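PDB 6EUA: angiopoietin-related protein 3 from Homo sapiens, which raises plasma triglycerides by inhibiting lipoprotein lipase and mediates endothelial cell adhesion through its fibrinogen-like domain, the part modelled here. Local coordinates for residues S47-I52 against N95-I100; E79-L84 against L146-W151; L129-G134 against I140-D145; W169-H172 against E177-L180; S200-S203 against R207-S210. One frame throughout, in Å; residues are numbered along the deposited sequence.

Interaction 1. Residues S47-I52 against N95-I100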
# COMPACT_ATOMS: atom_id res chain seq x y z
N SER A 47 -5.77 2.72 19.44
CA SER A 47 -6.56 1.49 19.52
C SER A 47 -6.65 0.81 18.16
O SER A 47 -7.00 1.47 17.17
CB SER A 47 -7.98 1.80 20.04
OG SER A 47 -7.99 2.15 21.41
N PRO A 48 -6.41 -0.50 18.07
CA PRO A 48 -6.46 -1.18 16.77
C PRO A 48 -7.86 -1.62 16.37
O PRO A 48 -8.68 -2.01 17.20
CB PRO A 48 -5.59 -2.42 17.02
CG PRO A 48 -5.89 -2.75 18.45
CD PRO A 48 -6.06 -1.43 19.16
N TRP A 49 -8.12 -1.55 15.06
CA TRP A 49 -9.34 -2.03 14.42
C TRP A 49 -8.98 -2.92 13.24
O TRP A 49 -7.93 -2.73 12.62
CB TRP A 49 -10.23 -0.85 13.91
CG TRP A 49 -10.69 0.13 14.97
CD1 TRP A 49 -9.94 1.13 15.54
CD2 TRP A 49 -11.98 0.18 15.61
NE1 TRP A 49 -10.68 1.80 16.49
CE2 TRP A 49 -11.94 1.24 16.55
CE3 TRP A 49 -13.15 -0.57 15.48
CZ2 TRP A 49 -13.04 1.58 17.35
CZ3 TRP A 49 -14.25 -0.23 16.27
CH2 TRP A 49 -14.18 0.84 17.21
N THR A 50 -9.85 -3.89 12.92
CA THR A 50 -9.80 -4.56 11.63
C THR A 50 -10.68 -3.79 10.65
O THR A 50 -11.88 -3.62 10.89
CB THR A 50 -10.27 -6.03 11.72
OG1 THR A 50 -9.45 -6.75 12.65
CG2 THR A 50 -10.18 -6.71 10.34
N LEU A 51 -10.10 -3.30 9.56
CA LEU A 51 -10.89 -2.60 8.55
C LEU A 51 -11.61 -3.62 7.67
O LEU A 51 -10.96 -4.45 7.04
CB LEU A 51 -9.99 -1.71 7.69
CG LEU A 51 -10.59 -0.83 6.58
CD1 LEU A 51 -11.64 0.15 7.14
CD2 LEU A 51 -9.48 -0.06 5.90
N ILE A 52 -12.95 -3.58 7.64
CA ILE A 52 -13.70 -4.56 6.85
C ILE A 52 -14.30 -3.96 5.58
O ILE A 52 -14.70 -4.73 4.69
CB ILE A 52 -14.79 -5.26 7.69
CG1 ILE A 52 -15.84 -4.25 8.17
CG2 ILE A 52 -14.14 -6.02 8.86
CD1 ILE A 52 -17.16 -4.90 8.58
N ASN A 95 -19.30 -10.64 21.15
CA ASN A 95 -19.79 -9.26 21.05
C ASN A 95 -18.62 -8.39 20.57
O ASN A 95 -17.57 -8.36 21.21
CB ASN A 95 -20.33 -8.81 22.42
CG ASN A 95 -20.83 -7.37 22.43
OD1 ASN A 95 -21.37 -6.88 21.44
ND2 ASN A 95 -20.67 -6.72 23.57
N TYR A 96 -18.78 -7.74 19.42
CA TYR A 96 -17.75 -6.89 18.84
C TYR A 96 -18.27 -5.46 18.73
O TYR A 96 -19.47 -5.19 18.86
CB TYR A 96 -17.32 -7.38 17.44
CG TYR A 96 -16.00 -8.12 17.36
CD1 TYR A 96 -15.82 -9.31 18.04
CD2 TYR A 96 -14.95 -7.65 16.57
CE1 TYR A 96 -14.63 -10.01 17.95
CE2 TYR A 96 -13.74 -8.34 16.47
CZ TYR A 96 -13.59 -9.53 17.18
OH TYR A 96 -12.42 -10.25 17.13
N VAL A 97 -17.34 -4.54 18.46
CA VAL A 97 -17.62 -3.12 18.33
C VAL A 97 -17.44 -2.73 16.87
O VAL A 97 -16.40 -3.04 16.28
CB VAL A 97 -16.69 -2.29 19.24
CG1 VAL A 97 -16.86 -0.78 18.99
CG2 VAL A 97 -16.90 -2.66 20.70
N LEU A 98 -18.44 -2.08 16.29
CA LEU A 98 -18.35 -1.60 14.92
C LEU A 98 -18.24 -0.09 14.90
O LEU A 98 -19.05 0.60 15.51
CB LEU A 98 -19.57 -2.05 14.09
CG LEU A 98 -19.74 -1.37 12.72
CD1 LEU A 98 -18.81 -1.97 11.68
CD2 LEU A 98 -21.19 -1.42 12.22
N ARG A 99 -17.24 0.43 14.17
CA ARG A 99 -17.09 1.86 13.99
C ARG A 99 -17.30 2.19 12.52
O ARG A 99 -16.73 1.53 11.64
CB ARG A 99 -15.71 2.35 14.45
CG ARG A 99 -15.41 3.81 14.11
CD ARG A 99 -14.16 4.28 14.83
NE ARG A 99 -13.74 5.59 14.35
CZ ARG A 99 -13.74 6.68 15.09
NH1 ARG A 99 -14.15 6.61 16.35
NH2 ARG A 99 -13.35 7.85 14.58
N ILE A 100 -18.15 3.18 12.26
CA ILE A 100 -18.40 3.66 10.91
C ILE A 100 -17.83 5.06 10.82
O ILE A 100 -18.16 5.92 11.64
CB ILE A 100 -19.89 3.62 10.56
CG1 ILE A 100 -20.34 2.16 10.39
CG2 ILE A 100 -20.18 4.44 9.30
CD1 ILE A 100 -21.84 1.99 10.20
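Trp49 lays the outer ring of its indole across the root of Arg99, and these two residues have the most surface buried by the contact. Arg99 CB stands over one face of the six-membered ring, 3.8 Å from its centroid and 26° off the normal, a CH-pi contact displaced toward the rim where CZ3 and CH2 lie. The Arg99 chain then runs on extended, roughly at a right angle to the Trp49 side chain, and brings CD within 3.9 Å of Trp49 CZ2. With its CG anti to the backbone N, Arg99 carries the guanidinium past the indole, turned 51° from the ring plane, to a salt bridge between NH2 and Glu101 OE2.

Both segments belong to the large antiparallel sheet of the fibrinogen C-terminal domain. Strands 47-55 and 96-104 each pair with strand 213-220, and not with each other; the two short strand segments here run at 73° with their axes 8.9 Å apart, a span that the tryptophan bridges. His219, on the shared strand, meets the Trp49 ring edge-to-face.

Val97 adds a second contact. Its CG1, anti to the backbone N, packs 3.6 Å from Trp49 CH2, while the backbone Val97 O comes to the ring's edge, near its plane, 3.5 Å from Trp49 CZ3.

Interaction 2. Residues E79-L84 against L146-W151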
# COMPACT_ATOMS: atom_id res chain seq x y z
N GLU A 79 -10.11 0.44 -2.30
CA GLU A 79 -11.50 0.15 -1.99
C GLU A 79 -11.72 -1.36 -1.99
O GLU A 79 -11.31 -2.04 -2.93
CB GLU A 79 -12.43 0.82 -2.99
CG GLU A 79 -12.21 2.31 -3.18
CD GLU A 79 -13.31 2.91 -4.05
OE1 GLU A 79 -13.54 2.38 -5.15
OE2 GLU A 79 -13.99 3.86 -3.59
N PHE A 80 -12.38 -1.86 -0.95
CA PHE A 80 -12.55 -3.30 -0.81
C PHE A 80 -13.69 -3.60 0.15
O PHE A 80 -14.13 -2.75 0.93
CB PHE A 80 -11.26 -3.98 -0.29
CG PHE A 80 -11.05 -3.80 1.17
CD1 PHE A 80 -10.35 -2.70 1.65
CD2 PHE A 80 -11.57 -4.71 2.09
CE1 PHE A 80 -10.17 -2.52 3.02
CE2 PHE A 80 -11.40 -4.54 3.45
CZ PHE A 80 -10.69 -3.43 3.92
N TRP A 81 -14.11 -4.86 0.11
CA TRP A 81 -15.04 -5.46 1.07
C TRP A 81 -14.41 -6.76 1.54
O TRP A 81 -14.07 -7.61 0.71
CB TRP A 81 -16.39 -5.72 0.41
CG TRP A 81 -17.29 -6.56 1.26
CD1 TRP A 81 -17.52 -7.90 1.14
CD2 TRP A 81 -18.08 -6.11 2.36
NE1 TRP A 81 -18.41 -8.31 2.10
CE2 TRP A 81 -18.78 -7.23 2.86
CE3 TRP A 81 -18.27 -4.87 2.97
CZ2 TRP A 81 -19.66 -7.14 3.93
CZ3 TRP A 81 -19.14 -4.78 4.05
CH2 TRP A 81 -19.82 -5.92 4.52
N LEU A 82 -14.24 -6.92 2.85
CA LEU A 82 -13.40 -8.01 3.33
C LEU A 82 -14.00 -9.38 2.99
O LEU A 82 -13.27 -10.32 2.64
CB LEU A 82 -13.17 -7.88 4.83
CG LEU A 82 -12.28 -9.00 5.39
CD1 LEU A 82 -10.89 -8.99 4.75
CD2 LEU A 82 -12.18 -8.86 6.91
N GLY A 83 -15.32 -9.50 3.05
CA GLY A 83 -15.97 -10.82 2.83
C GLY A 83 -16.69 -11.24 4.08
O GLY A 83 -16.14 -11.24 5.19
N LEU A 84 -17.98 -11.57 3.93
CA LEU A 84 -18.81 -11.93 5.08
C LEU A 84 -18.26 -13.17 5.79
O LEU A 84 -18.22 -13.22 7.03
CB LEU A 84 -20.26 -12.16 4.65
CG LEU A 84 -21.00 -10.87 4.31
CD1 LEU A 84 -22.35 -11.12 3.59
CD2 LEU A 84 -21.21 -10.04 5.57
N LEU A 146 -31.00 -7.61 11.23
CA LEU A 146 -30.79 -7.08 9.88
C LEU A 146 -30.21 -8.16 8.98
O LEU A 146 -29.11 -8.66 9.25
CB LEU A 146 -29.87 -5.86 9.91
CG LEU A 146 -30.29 -4.79 10.91
CD1 LEU A 146 -29.13 -3.86 11.14
CD2 LEU A 146 -31.50 -4.06 10.38
N VAL A 147 -30.91 -8.47 7.90
CA VAL A 147 -30.54 -9.55 6.99
C VAL A 147 -29.76 -8.97 5.81
O VAL A 147 -30.17 -7.97 5.21
CB VAL A 147 -31.79 -10.29 6.50
CG1 VAL A 147 -31.41 -11.32 5.45
CG2 VAL A 147 -32.51 -10.92 7.66
N PHE A 148 -28.64 -9.61 5.47
CA PHE A 148 -27.85 -9.19 4.32
C PHE A 148 -28.46 -9.68 3.02
O PHE A 148 -28.94 -10.81 2.93
CB PHE A 148 -26.43 -9.73 4.44
CG PHE A 148 -25.40 -8.91 3.71
CD1 PHE A 148 -24.81 -7.81 4.33
CD2 PHE A 148 -25.01 -9.24 2.42
CE1 PHE A 148 -23.84 -7.05 3.68
CE2 PHE A 148 -24.04 -8.48 1.76
CZ PHE A 148 -23.45 -7.40 2.39
N SER A 149 -28.41 -8.83 2.00
CA SER A 149 -28.92 -9.17 0.68
C SER A 149 -28.03 -8.55 -0.39
O SER A 149 -27.46 -7.47 -0.20
CB SER A 149 -30.36 -8.69 0.50
OG SER A 149 -31.23 -9.42 1.36
N THR A 150 -27.94 -9.24 -1.53
CA THR A 150 -27.25 -8.75 -2.72
C THR A 150 -28.23 -8.72 -3.90
O THR A 150 -29.39 -9.12 -3.77
CB THR A 150 -26.03 -9.61 -3.04
OG1 THR A 150 -26.43 -10.98 -3.16
CG2 THR A 150 -24.99 -9.49 -1.93
N TRP A 151 -27.76 -8.24 -5.06
CA TRP A 151 -28.66 -8.10 -6.21
C TRP A 151 -29.15 -9.45 -6.70
O TRP A 151 -30.25 -9.55 -7.27
CB TRP A 151 -27.98 -7.34 -7.36
CG TRP A 151 -26.92 -8.11 -8.11
CD1 TRP A 151 -25.56 -8.06 -7.89
CD2 TRP A 151 -27.10 -9.03 -9.21
NE1 TRP A 151 -24.91 -8.89 -8.78
CE2 TRP A 151 -25.82 -9.49 -9.59
CE3 TRP A 151 -28.22 -9.50 -9.90
CZ2 TRP A 151 -25.63 -10.40 -10.63
CZ3 TRP A 151 -28.04 -10.41 -10.93
CH2 TRP A 151 -26.75 -10.85 -11.28
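Two residues before Trp81, the indole that meets Phe148 here, Glu79 OE2 is gripped by three backbone amides, those of Ile56, Asp57 and Gly58, while OE1 takes Gln60 N and the hydroxyl of Ser59. The carboxylate thus ties the start of segment 79-84 to the chain following strand 47-55. Trp81 is itself fixed through NE1, which donates to Tyr69 O.

The contact proper is apolar and centres on the Phe148 ring. Leu84 CD1 sits over one face of it, 3.7 Å from the centroid and 20° off the normal, with Phe148 CD2 its nearest atom at 3.5 Å. Leu84 is the first residue of helix 84-91, right after Gly83 at the N-cap. From there Leu84 holds CG anti to its carbonyl carbon (chi1 -73°) and crosses the phenyl at a slant.

Trp81 and Phe148 extend toward each other from opposite directions. Trp81 CZ2 comes to 4.1 Å from Phe148 CZ, and although the planes are only 27° apart, the rings are slid so far past each other, with centroids separated by 5.9 Å, that they barely overlap. Trp170 meets Phe148 edge-to-face and Tyr69 also meets it, completing an aromatic cluster between the main sheet and the two-stranded sheet of 147-149 and 169-171. With one methyl over a face and a slid aromatic neighbour, this joint depends on shape and dispersion, while Trp81 NE1 and the Glu79 carboxylate spend their polar bonds on groups outside the contact.

Interaction 3. Residues L129-G134 against I140-D145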
# COMPACT_ATOMS: atom_id res chain seq x y z
N LEU A 129 -27.40 -4.55 15.87
CA LEU A 129 -26.62 -3.40 16.32
C LEU A 129 -27.31 -2.63 17.43
O LEU A 129 -28.54 -2.52 17.47
CB LEU A 129 -26.36 -2.40 15.18
CG LEU A 129 -25.78 -2.79 13.83
CD1 LEU A 129 -25.97 -1.65 12.83
CD2 LEU A 129 -24.33 -3.10 13.99
N VAL A 130 -26.50 -2.05 18.31
CA VAL A 130 -26.94 -1.07 19.30
C VAL A 130 -25.94 0.08 19.29
O VAL A 130 -24.74 -0.15 19.44
CB VAL A 130 -27.05 -1.67 20.71
CG1 VAL A 130 -27.40 -0.58 21.73
CG2 VAL A 130 -28.08 -2.80 20.75
N ALA A 131 -26.42 1.31 19.12
CA ALA A 131 -25.52 2.45 19.03
C ALA A 131 -24.94 2.81 20.40
O ALA A 131 -25.63 2.76 21.42
CB ALA A 131 -26.24 3.66 18.44
N ILE A 132 -23.65 3.17 20.41
CA ILE A 132 -22.96 3.52 21.66
C ILE A 132 -22.62 5.00 21.69
O ILE A 132 -23.14 5.75 22.52
CB ILE A 132 -21.68 2.70 21.85
CG1 ILE A 132 -21.94 1.21 21.65
CG2 ILE A 132 -21.05 3.02 23.20
CD1 ILE A 132 -20.66 0.42 21.60
N THR A 133 -21.70 5.43 20.82
CA THR A 133 -21.25 6.81 20.73
C THR A 133 -21.18 7.24 19.27
O THR A 133 -21.33 6.42 18.35
CB THR A 133 -19.87 7.02 21.39
OG1 THR A 133 -18.86 6.31 20.65
CG2 THR A 133 -19.87 6.53 22.83
N GLY A 134 -20.95 8.52 19.06
CA GLY A 134 -20.72 9.08 17.75
C GLY A 134 -21.03 10.56 17.72
O GLY A 134 -21.70 11.11 18.60
N ILE A 140 -29.12 3.45 10.87
CA ILE A 140 -29.41 2.02 10.75
C ILE A 140 -30.35 1.65 11.89
O ILE A 140 -30.13 2.08 13.03
CB ILE A 140 -28.12 1.20 10.76
CG1 ILE A 140 -27.14 1.73 9.71
CG2 ILE A 140 -28.39 -0.28 10.53
CD1 ILE A 140 -25.69 1.32 9.92
N PRO A 141 -31.41 0.88 11.64
CA PRO A 141 -32.31 0.47 12.73
C PRO A 141 -31.57 -0.30 13.81
O PRO A 141 -30.81 -1.22 13.53
CB PRO A 141 -33.35 -0.40 12.02
CG PRO A 141 -33.31 0.04 10.58
CD PRO A 141 -31.88 0.42 10.32
N GLU A 142 -31.80 0.09 15.06
CA GLU A 142 -31.17 -0.57 16.20
C GLU A 142 -32.09 -1.63 16.80
O GLU A 142 -33.31 -1.57 16.69
CB GLU A 142 -30.82 0.45 17.29
CG GLU A 142 -29.86 1.54 16.87
CD GLU A 142 -29.52 2.48 18.02
OE1 GLU A 142 -29.16 1.97 19.11
OE2 GLU A 142 -29.64 3.72 17.84
N ASN A 143 -31.46 -2.61 17.46
CA ASN A 143 -32.16 -3.67 18.21
C ASN A 143 -33.07 -4.50 17.31
O ASN A 143 -34.10 -5.02 17.75
CB ASN A 143 -32.95 -3.07 19.38
CG ASN A 143 -32.05 -2.70 20.52
OD1 ASN A 143 -31.33 -3.54 21.06
ND2 ASN A 143 -32.06 -1.42 20.89
N LYS A 144 -32.70 -4.62 16.04
CA LYS A 144 -33.43 -5.38 15.05
C LYS A 144 -32.48 -6.34 14.35
O LYS A 144 -31.29 -6.05 14.18
CB LYS A 144 -34.09 -4.45 14.01
CG LYS A 144 -34.84 -3.28 14.61
CD LYS A 144 -36.31 -3.59 14.75
CE LYS A 144 -37.02 -2.52 15.58
NZ LYS A 144 -37.63 -3.11 16.81
N ASP A 145 -33.02 -7.48 13.93
CA ASP A 145 -32.28 -8.45 13.13
C ASP A 145 -32.20 -7.94 11.69
O ASP A 145 -33.22 -7.86 11.00
CB ASP A 145 -32.94 -9.82 13.19
CG ASP A 145 -32.83 -10.46 14.57
OD1 ASP A 145 -33.74 -11.23 14.95
OD2 ASP A 145 -31.84 -10.18 15.27
O HOH W 1 -29.88 -3.87 14.67
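Leu129 and Glu142 share the polar work of this contact with Asn143 and Ala131. Asn143 N donates to Leu129 O at 2.9 Å, nearly straight at 175° and almost head-on to the carbonyl. Glu142 CA adds a CA-H...O contact to the same oxygen. Two residues after Leu129, Ala131 N is satisfied by a side chain: Glu142 OE1 accepts it at 2.8 Å, with the donor well above the carboxylate plane, 66° out of it. The glutamate gets there with CG anti to its carbonyl carbon (chi1 -60°) and the chain extended beyond, so that the carboxylate also rests against Ala131 CB. Its OE2 takes a weak hydrogen bond from Asn138 ND2.

A water serves the other end. It accepts from Leu129 N at 2.8 Å and lies close to Pro141 O and Lys144 O, but it cannot donate to every acceptor around it at once, so these two bonds are not certain. The irregular segment 140-145 is thus held to the strand by one backbone bond, one carboxylate and one water.

On the buried side Leu129 CD1 packs on Ile140 CG2 at 3.6 Å; at the outer side Val130 CG2 touches Asn143 OD1. Strand 127-134 pairs antiparallel with strand 109-118, and segment 140-145 runs past it toward strand 147-149. Inside, Leu129 reaches Leu98, and Ile140 reaches Ile100, both on strand 96-104.

Interaction 4. Residues W169-H172 against E177-L180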
# COMPACT_ATOMS: atom_id res chain seq x y z
N TRP A 169 -25.96 -5.28 1.49
CA TRP A 169 -26.18 -4.53 2.72
C TRP A 169 -27.17 -5.26 3.62
O TRP A 169 -27.88 -6.17 3.18
CB TRP A 169 -26.71 -3.11 2.43
CG TRP A 169 -26.53 -2.15 3.58
CD1 TRP A 169 -27.52 -1.45 4.26
CD2 TRP A 169 -25.29 -1.76 4.18
NE1 TRP A 169 -26.96 -0.68 5.25
CE2 TRP A 169 -25.59 -0.85 5.22
CE3 TRP A 169 -23.95 -2.11 3.95
CZ2 TRP A 169 -24.60 -0.27 6.01
CZ3 TRP A 169 -22.96 -1.52 4.74
CH2 TRP A 169 -23.29 -0.62 5.76
N TRP A 170 -27.20 -4.84 4.88
CA TRP A 170 -28.10 -5.41 5.88
C TRP A 170 -29.38 -4.59 5.94
O TRP A 170 -29.33 -3.36 5.98
CB TRP A 170 -27.42 -5.42 7.25
CG TRP A 170 -26.24 -6.37 7.44
CD1 TRP A 170 -26.29 -7.71 7.78
CD2 TRP A 170 -24.84 -6.05 7.33
NE1 TRP A 170 -25.02 -8.23 7.88
CE2 TRP A 170 -24.11 -7.23 7.62
CE3 TRP A 170 -24.14 -4.88 7.01
CZ2 TRP A 170 -22.72 -7.28 7.60
CZ3 TRP A 170 -22.75 -4.92 7.00
CH2 TRP A 170 -22.05 -6.12 7.28
N TRP A 171 -30.53 -5.27 5.95
CA TRP A 171 -31.81 -4.58 5.80
C TRP A 171 -32.83 -5.12 6.80
O TRP A 171 -32.74 -6.26 7.26
CB TRP A 171 -32.38 -4.72 4.38
CG TRP A 171 -31.55 -4.01 3.34
CD1 TRP A 171 -30.76 -4.59 2.37
CD2 TRP A 171 -31.41 -2.59 3.16
NE1 TRP A 171 -30.16 -3.62 1.60
CE2 TRP A 171 -30.53 -2.39 2.07
CE3 TRP A 171 -31.93 -1.47 3.82
CZ2 TRP A 171 -30.17 -1.11 1.63
CZ3 TRP A 171 -31.58 -0.21 3.38
CH2 TRP A 171 -30.71 -0.04 2.29
N HIS A 172 -33.79 -4.26 7.11
CA HIS A 172 -35.02 -4.62 7.80
C HIS A 172 -36.14 -3.86 7.09
O HIS A 172 -35.87 -2.95 6.30
CB HIS A 172 -34.91 -4.26 9.29
CG HIS A 172 -36.22 -4.23 10.02
ND1 HIS A 172 -36.52 -3.25 10.94
CD2 HIS A 172 -37.26 -5.10 10.04
CE1 HIS A 172 -37.71 -3.48 11.45
NE2 HIS A 172 -38.19 -4.59 10.91
N GLU A 177 -32.14 5.19 4.11
CA GLU A 177 -30.98 5.59 3.32
C GLU A 177 -29.75 5.43 4.20
O GLU A 177 -29.32 6.36 4.90
CB GLU A 177 -31.13 7.01 2.80
CG GLU A 177 -31.73 7.12 1.41
CD GLU A 177 -32.30 8.50 1.12
OE1 GLU A 177 -31.95 9.08 0.06
OE2 GLU A 177 -33.10 9.01 1.93
N ASN A 178 -29.16 4.22 4.16
CA ASN A 178 -28.04 3.86 5.02
C ASN A 178 -27.05 2.91 4.34
O ASN A 178 -26.26 2.25 5.03
CB ASN A 178 -28.56 3.21 6.31
CG ASN A 178 -29.06 1.77 6.07
OD1 ASN A 178 -29.44 1.41 4.96
ND2 ASN A 178 -29.04 0.95 7.11
N ASN A 179 -27.10 2.78 3.01
CA ASN A 179 -26.38 1.74 2.30
C ASN A 179 -24.99 2.23 1.92
O ASN A 179 -24.77 2.74 0.82
CB ASN A 179 -27.16 1.28 1.08
CG ASN A 179 -26.52 0.08 0.37
OD1 ASN A 179 -25.41 -0.35 0.71
ND2 ASN A 179 -27.23 -0.46 -0.62
N LEU A 180 -24.03 2.01 2.82
CA LEU A 180 -22.65 2.38 2.54
C LEU A 180 -22.03 1.54 1.43
O LEU A 180 -20.98 1.92 0.90
CB LEU A 180 -21.82 2.25 3.81
CG LEU A 180 -22.32 3.07 5.00
CD1 LEU A 180 -21.26 3.08 6.09
CD2 LEU A 180 -22.70 4.50 4.60
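An inverse gamma turn centred on Asn179 presses against the face of the Trp169 indole, in the loop-rich part of the fibrinogen-like domain. Asn179 CA stands almost squarely over the five-membered ring, 3.8 Å from its centroid and 7° off the normal, a CH-pi contact. Leu180 N lies above the same face, and beyond it Leu180 CB packs 3.8 Å from Trp169 CH2 at the far end of the indole. The turn's own bond, Leu180 N to Asn178 O, is weak at 3.1 Å.

Asn179 CG is anti to its backbone N, which slides the amide alongside Trp169 in the opposite sense, its plane 22° from that of the ring. Asn179 OD1 comes 3.5 Å from Trp169 CB. The amide nitrogen is satisfied outside the contact: Asn179 ND2 donates to Glu163 O, with a weak second bond to Ser166 O.

Three consecutive tryptophans form strand 169-171, which pairs antiparallel with strand 147-149. The chain then loops back through Cys175, the expected disulfide partner of Cys161, before reaching Asn179. On the other face of Trp169 lies Trp170, whose NE1 donates to Tyr125 O.

Trp171 touches the turn by its rim. Asn179 ND2 approaches near the ring plane, 3.8 Å from Trp171 CZ2, with amide and indole turned 86° against each other. Trp169 CD1 sits over one face of Trp171, toward the rim, and the Asn178 side chain lies between the pyrrole edge of Trp169 and the six-membered ring of Trp171.

Interaction 5. Residues S200-S203 against R207-S210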
# COMPACT_ATOMS: atom_id res chain seq x y z
N SER A 200 -25.10 8.14 0.52
CA SER A 200 -26.08 8.84 1.35
C SER A 200 -26.20 8.20 2.72
O SER A 200 -26.17 6.97 2.85
CB SER A 200 -27.46 8.86 0.68
OG SER A 200 -27.37 9.32 -0.66
N TRP A 201 -26.36 9.04 3.74
CA TRP A 201 -26.52 8.60 5.13
C TRP A 201 -27.61 9.47 5.76
O TRP A 201 -27.34 10.58 6.24
CB TRP A 201 -25.21 8.68 5.89
CG TRP A 201 -25.30 8.26 7.32
CD1 TRP A 201 -25.55 9.06 8.40
CD2 TRP A 201 -25.11 6.94 7.84
NE1 TRP A 201 -25.53 8.32 9.55
CE2 TRP A 201 -25.25 7.01 9.24
CE3 TRP A 201 -24.83 5.69 7.24
CZ2 TRP A 201 -25.15 5.89 10.06
CZ3 TRP A 201 -24.72 4.58 8.06
CH2 TRP A 201 -24.88 4.69 9.46
N LYS A 202 -28.84 8.95 5.77
CA LYS A 202 -30.00 9.69 6.24
C LYS A 202 -30.34 9.22 7.64
O LYS A 202 -30.81 8.09 7.82
CB LYS A 202 -31.19 9.52 5.29
CG LYS A 202 -32.32 10.50 5.52
CD LYS A 202 -33.44 9.87 6.35
CE LYS A 202 -33.99 8.62 5.68
NZ LYS A 202 -34.27 8.84 4.24
N SER A 203 -30.13 10.08 8.62
CA SER A 203 -30.38 9.70 9.99
C SER A 203 -31.87 9.69 10.29
O SER A 203 -32.71 10.06 9.47
CB SER A 203 -29.65 10.63 10.95
OG SER A 203 -29.91 11.98 10.60
N ARG A 207 -32.06 14.44 8.57
CA ARG A 207 -30.88 15.06 7.97
C ARG A 207 -30.09 14.04 7.16
O ARG A 207 -29.65 13.01 7.70
CB ARG A 207 -30.02 15.67 9.07
CG ARG A 207 -28.56 15.88 8.68
CD ARG A 207 -28.37 17.05 7.74
NE ARG A 207 -26.96 17.34 7.49
CZ ARG A 207 -26.11 17.82 8.39
NH1 ARG A 207 -26.52 18.11 9.63
NH2 ARG A 207 -24.85 18.03 8.06
N LEU A 208 -29.91 14.30 5.87
CA LEU A 208 -29.20 13.40 4.98
C LEU A 208 -27.79 13.92 4.72
O LEU A 208 -27.62 15.05 4.26
CB LEU A 208 -29.96 13.24 3.66
CG LEU A 208 -29.57 12.03 2.80
CD1 LEU A 208 -30.79 11.53 2.06
CD2 LEU A 208 -28.44 12.38 1.82
N TYR A 209 -26.80 13.08 4.99
CA TYR A 209 -25.39 13.42 4.80
C TYR A 209 -24.91 12.88 3.46
O TYR A 209 -25.09 11.69 3.17
CB TYR A 209 -24.53 12.86 5.94
CG TYR A 209 -24.84 13.47 7.28
CD1 TYR A 209 -24.08 14.51 7.77
CD2 TYR A 209 -25.88 12.99 8.07
CE1 TYR A 209 -24.34 15.08 8.99
CE2 TYR A 209 -26.15 13.55 9.31
CZ TYR A 209 -25.37 14.60 9.76
OH TYR A 209 -25.61 15.19 10.99
N SER A 210 -24.30 13.75 2.66
CA SER A 210 -23.62 13.35 1.43
C SER A 210 -22.25 12.79 1.78
O SER A 210 -21.44 13.47 2.40
CB SER A 210 -23.50 14.55 0.49
OG SER A 210 -22.95 14.19 -0.77
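Trp201 and Tyr209 project from the same face of a beta hairpin, as its hydrogen-bonded antiparallel pair, and cross at a slant. The tyrosine presents CD2 to the edge of the indole, near its plane, 4.0 Å from Trp201 CD1, so neither ring lies over the other. Their first torsions set this up by diverging: Trp201 CG is anti to its backbone N (chi1 179°), whereas Tyr209 CG is anti to its carbonyl carbon (chi1 -65°). The carbonyl Trp201 O also comes to the Tyr209 ring edge, 3.4 Å from Tyr209 CD2. Arg207 folds back over one face of the phenol, with NE above the ring and CE1 of Tyr209 under the guanidinium.

The backbones bond reciprocally: Trp201 N to Tyr209 O at 3.0 Å and Tyr209 N to Trp201 O at 2.8 Å. Toward the turn, Ser203 N donates to Arg207 O at 3.1 Å.

On the reverse face, Leu208 spreads its two methyls over neighbours of the opposing strand. CD1 packs 3.8 Å from Lys202 CB, and CD2 an equal 3.8 Å from Ser200 CB. Lys202 bends from its second torsion onward and carries NZ to a salt bridge with Glu177 OE2.

Strands 199-202 and 208-211 make a small two-stranded sheet of their own beside the main one. Trp201 joins the two, packing on Ile100 and Leu102 of strand 96-104 with NE1 bonded to Pro137 O, while Tyr209 meets His110 of strand 109-118 edge-to-face.

How the interactions relate
All five contacts lie in the single fibrinogen C-terminal domain. Interactions 1 and 2 alternate along the chain, their centres about 16 Å apart, and share the large sheet through neighbouring strands 47-55 and 80-81. Interaction 3 falls between the two segments of interaction 2; interactions 4 and 5 follow in sequence. Interactions 2 and 4, centres about 10 Å apart, meet in the small sheet of 147-149 and 169-171, while 4 and 5 are joined by the Glu177-Lys202 salt bridge. Ile100, Ile140, Leu180 and Trp201 pack into a common apolar patch that unites interactions 1, 3, 4 and 5, holding the loops and small sheets between residues 140 and 210 against the main sheet.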